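Local atomic coordinates of mRNA interferase YafQ (Escherichia coli, PDB entry 4MMG), a protein that cuts mRNA on the ribosome at lysine codons as the toxin of a type II toxin-antitoxin pair, blocking translation elongation and halting bacterial growth. Residues A[33-36]-A[37-41]; A[44-47]-A[48-52]. The protein carries 1 engineered substitution. All coordinates share one frame; numbering follows the deposited sequence.

Contact 1 of 2, residues A[33-36]-A[37-41]; sequences KYLM and TLLIN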
# COMPACT_ATOMS: atom_id res chain seq x y z
N LYS A 33 -6.04 -5.34 4.83
CA LYS A 33 -5.27 -6.39 5.49
C LYS A 33 -4.96 -7.55 4.53
O LYS A 33 -3.84 -8.07 4.54
CB LYS A 33 -6.01 -6.89 6.74
CG LYS A 33 -6.05 -5.84 7.85
CD LYS A 33 -6.95 -6.26 9.00
CE LYS A 33 -7.02 -5.15 10.03
NZ LYS A 33 -7.96 -5.46 11.15
N TYR A 34 -5.92 -7.92 3.69
CA TYR A 34 -5.70 -9.03 2.77
C TYR A 34 -4.57 -8.72 1.79
O TYR A 34 -3.68 -9.53 1.55
CB TYR A 34 -6.99 -9.41 2.05
CG TYR A 34 -6.87 -10.72 1.30
CD1 TYR A 34 -6.92 -11.92 1.99
CD2 TYR A 34 -6.68 -10.75 -0.07
CE1 TYR A 34 -6.80 -13.13 1.33
CE2 TYR A 34 -6.56 -11.96 -0.75
CZ TYR A 34 -6.62 -13.15 -0.03
OH TYR A 34 -6.50 -14.37 -0.66
N LEU A 35 -4.61 -7.51 1.24
CA LEU A 35 -3.57 -7.05 0.33
C LEU A 35 -2.21 -7.00 1.02
O LEU A 35 -1.21 -7.47 0.47
CB LEU A 35 -3.94 -5.67 -0.21
CG LEU A 35 -2.87 -4.94 -1.02
CD1 LEU A 35 -2.41 -5.76 -2.21
CD2 LEU A 35 -3.45 -3.61 -1.48
N MET A 36 -2.18 -6.42 2.22
CA MET A 36 -0.93 -6.37 2.98
C MET A 36 -0.35 -7.76 3.23
O MET A 36 0.86 -7.95 3.13
CB MET A 36 -1.13 -5.64 4.30
CG MET A 36 -1.46 -4.16 4.16
SD MET A 36 -1.78 -3.40 5.77
CE MET A 36 -0.17 -3.47 6.49
N THR A 37 -1.22 -8.71 3.54
CA THR A 37 -0.76 -10.08 3.81
C THR A 37 -0.13 -10.72 2.56
O THR A 37 0.89 -11.41 2.66
CB THR A 37 -1.88 -10.93 4.40
OG1 THR A 37 -2.29 -10.35 5.65
CG2 THR A 37 -1.40 -12.35 4.64
N LEU A 38 -0.72 -10.48 1.39
CA LEU A 38 -0.13 -11.00 0.16
C LEU A 38 1.28 -10.46 -0.05
O LEU A 38 2.20 -11.21 -0.38
CB LEU A 38 -1.01 -10.65 -1.04
CG LEU A 38 -2.39 -11.32 -1.09
CD1 LEU A 38 -3.16 -10.81 -2.31
CD2 LEU A 38 -2.29 -12.84 -1.12
N LEU A 39 1.46 -9.17 0.19
CA LEU A 39 2.78 -8.55 0.07
C LEU A 39 3.76 -9.09 1.11
O LEU A 39 4.89 -9.46 0.77
CB LEU A 39 2.66 -7.03 0.17
CG LEU A 39 2.02 -6.40 -1.07
CD1 LEU A 39 1.41 -5.06 -0.75
CD2 LEU A 39 3.07 -6.26 -2.17
N ILE A 40 3.33 -9.14 2.37
CA ILE A 40 4.18 -9.63 3.45
C ILE A 40 4.63 -11.07 3.19
O ILE A 40 5.79 -11.41 3.42
CB ILE A 40 3.45 -9.53 4.80
CG1 ILE A 40 3.38 -8.07 5.25
CG2 ILE A 40 4.12 -10.40 5.87
CD1 ILE A 40 2.37 -7.81 6.35
N ASN A 41 3.71 -11.90 2.68
CA ASN A 41 4.01 -13.30 2.42
C ASN A 41 4.73 -13.56 1.09
O ASN A 41 5.03 -14.72 0.76
CB ASN A 41 2.72 -14.13 2.46
CG ASN A 41 2.16 -14.26 3.86
OD1 ASN A 41 2.81 -13.89 4.84
ND2 ASN A 41 0.96 -14.81 3.97
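Leu38 meets the Tyr34 ring through one methyl, CD1, which comes in obliquely. It lies 3.9 Å from CE2 of Tyr34 and slightly farther from CD2. Tyr34 CG is anti to the backbone N (chi1 -169°), which leans the ring along the helix toward Leu38. Tyr50, from the loop after the helix, also packs on Tyr34. One residue on from each of these two helix residues, Leu35 and Leu39 lie side by side and point the same way. Their CD1 methyls are 4.1 Å apart. Both are buried, and both also touch Leu73 of strand 71-77.

Four backbone bonds join the two segments, each from residue i+4 to residue i. Ile40 N donates to Met36 O at 2.8 Å, nearly in line with the carbonyl. CG1 of Ile40 passes the same oxygen at 3.3 Å. Lys33 O takes two bonds from one residue. Thr37 N reaches it at 2.9 Å, and Thr37 OG1 reaches it from the opposite face of the carbonyl plane at 3.0 Å. The hydroxyl donor stands well above that plane. Thr37 OG1 lies beside its own backbone N (chi1 -61°), and from there it folds back onto the preceding turn. This bond gives the hydroxyl proton a partner within the helix and helps to fix its rotation.

Met36 and Ile40 both reach Tyr11 of strand 8-11. Leu39 packs on Leu82 and Phe84 of strand 81-88. The arrangement is that of an amphipathic alpha-helix, here helix 29-40, laid against the mixed beta-sheet of a RelE-family toxin.

Contact 2 of 2, residues A[44-47]-A[48-52]; sequences LPLP and AVYKD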
# COMPACT_ATOMS: atom_id res chain seq x y z
N LEU A 44 3.40 -13.11 -4.72
CA LEU A 44 3.51 -12.13 -5.80
C LEU A 44 3.92 -12.82 -7.11
O LEU A 44 4.65 -13.81 -7.08
CB LEU A 44 4.53 -11.05 -5.40
CG LEU A 44 4.27 -10.42 -4.04
CD1 LEU A 44 5.41 -9.50 -3.63
CD2 LEU A 44 2.95 -9.67 -4.04
N PRO A 45 3.47 -12.28 -8.26
CA PRO A 45 2.73 -11.03 -8.43
C PRO A 45 1.29 -11.04 -7.92
O PRO A 45 0.61 -12.07 -7.91
CB PRO A 45 2.71 -10.85 -9.96
CG PRO A 45 2.81 -12.24 -10.49
CD PRO A 45 3.78 -12.91 -9.56
N LEU A 46 0.86 -9.85 -7.48
CA LEU A 46 -0.51 -9.62 -7.05
C LEU A 46 -1.49 -9.92 -8.17
O LEU A 46 -1.15 -9.79 -9.36
CB LEU A 46 -0.67 -8.16 -6.64
CG LEU A 46 0.04 -7.72 -5.36
CD1 LEU A 46 -0.13 -6.21 -5.21
CD2 LEU A 46 -0.55 -8.44 -4.17
N PRO A 47 -2.71 -10.33 -7.81
CA PRO A 47 -3.70 -10.54 -8.87
C PRO A 47 -4.11 -9.23 -9.54
O PRO A 47 -3.94 -8.13 -8.98
CB PRO A 47 -4.87 -11.20 -8.13
CG PRO A 47 -4.72 -10.74 -6.71
CD PRO A 47 -3.25 -10.60 -6.47
N ALA A 48 -4.64 -9.36 -10.75
CA ALA A 48 -4.93 -8.23 -11.61
C ALA A 48 -5.89 -7.22 -11.01
O ALA A 48 -5.83 -6.04 -11.34
CB ALA A 48 -5.45 -8.72 -12.97
N VAL A 49 -6.79 -7.67 -10.13
CA VAL A 49 -7.82 -6.79 -9.56
C VAL A 49 -7.21 -5.58 -8.84
O VAL A 49 -7.84 -4.53 -8.75
CB VAL A 49 -8.78 -7.57 -8.64
CG1 VAL A 49 -8.07 -8.06 -7.38
CG2 VAL A 49 -10.01 -6.73 -8.29
N TYR A 50 -5.98 -5.72 -8.35
CA TYR A 50 -5.34 -4.61 -7.65
C TYR A 50 -4.74 -3.55 -8.57
O TYR A 50 -4.36 -2.48 -8.10
CB TYR A 50 -4.26 -5.13 -6.69
CG TYR A 50 -4.81 -5.94 -5.53
CD1 TYR A 50 -5.61 -5.33 -4.57
CD2 TYR A 50 -4.51 -7.29 -5.39
CE1 TYR A 50 -6.12 -6.06 -3.51
CE2 TYR A 50 -5.01 -8.02 -4.33
CZ TYR A 50 -5.81 -7.40 -3.39
OH TYR A 50 -6.30 -8.13 -2.33
N LYS A 51 -4.65 -3.83 -9.87
CA LYS A 51 -4.12 -2.86 -10.84
C LYS A 51 -2.75 -2.34 -10.40
O LYS A 51 -2.44 -1.15 -10.54
CB LYS A 51 -5.10 -1.71 -11.04
CG LYS A 51 -6.49 -2.14 -11.50
CD LYS A 51 -6.44 -2.63 -12.93
CE LYS A 51 -7.83 -2.66 -13.54
NZ LYS A 51 -7.76 -2.74 -15.03
N ASP A 52 -1.94 -3.24 -9.86
CA ASP A 52 -0.66 -2.86 -9.29
C ASP A 52 0.29 -2.31 -10.35
O ASP A 52 0.44 -2.88 -11.43
CB ASP A 52 -0.03 -4.06 -8.60
CG ASP A 52 1.22 -3.70 -7.85
OD1 ASP A 52 1.11 -2.98 -6.82
OD2 ASP A 52 2.31 -4.11 -8.29
O HOH W 1 -2.30 -6.14 -10.05
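Pro47 and Tyr50 make the main apolar contact. Pro47 CG lies 3.6 Å from Tyr50 CE2, approaching the ring obliquely. Pro47 CD sits in the ring plane at its edge, 3.7 Å from CD2 of Tyr50. Val49 CG1 lies over one face of the same ring, offset toward the rim. Leu46 adds its CB, 4.1 Å from Tyr50 CD2. The Leu46 and Asp52 side chains cross at about a right angle, with Leu46 CD1 3.8 Å from Asp52 OD1.

One direct hydrogen bond crosses the contact. Tyr50 N donates to Pro47 O at 3.2 Å. The N-H points fairly straight at the oxygen (163°), but the donor stands above the carbonyl plane. This i+3 bond belongs to the 3-10 turn at 48-50. A water also donates to Pro47 O, at 2.8 Å, and accepts from Asp52 N, at 2.9 Å. It ties the start of the turn to the residue beyond it.

The Asp52 carboxylate is held elsewhere, by a salt bridge to Arg63 on strand 63-66 and a hydrogen bond to Tyr75 on strand 71-77. Leu46 packs on Leu38 and on Tyr75. The loop thus runs beside helix 29-40 and is fastened to strands 63-66 and 71-77 through Asp52.

From the N terminus, the chain passes strand 8-11 and helix 13-24 before reaching contact 1, which spans the last two turns of helix 29-40 and the residue after it. Contact 2 follows in the loop that leads to strand 53-54. The two come in series, with neither nesting nor crossing, and each is local, so neither closes a long loop. They touch because the loop folds back along the helix. CD1 of Leu35 is 3.8 Å from CD1 of Leu46, and CD2 of Leu39 is 3.9 Å from CD2 of Leu44. Contact 1 places helix side chains against strands 8-11, 71-77 and 81-88, and contact 2 shapes the loop whose Asp52 reaches strands 63-66 and 71-77.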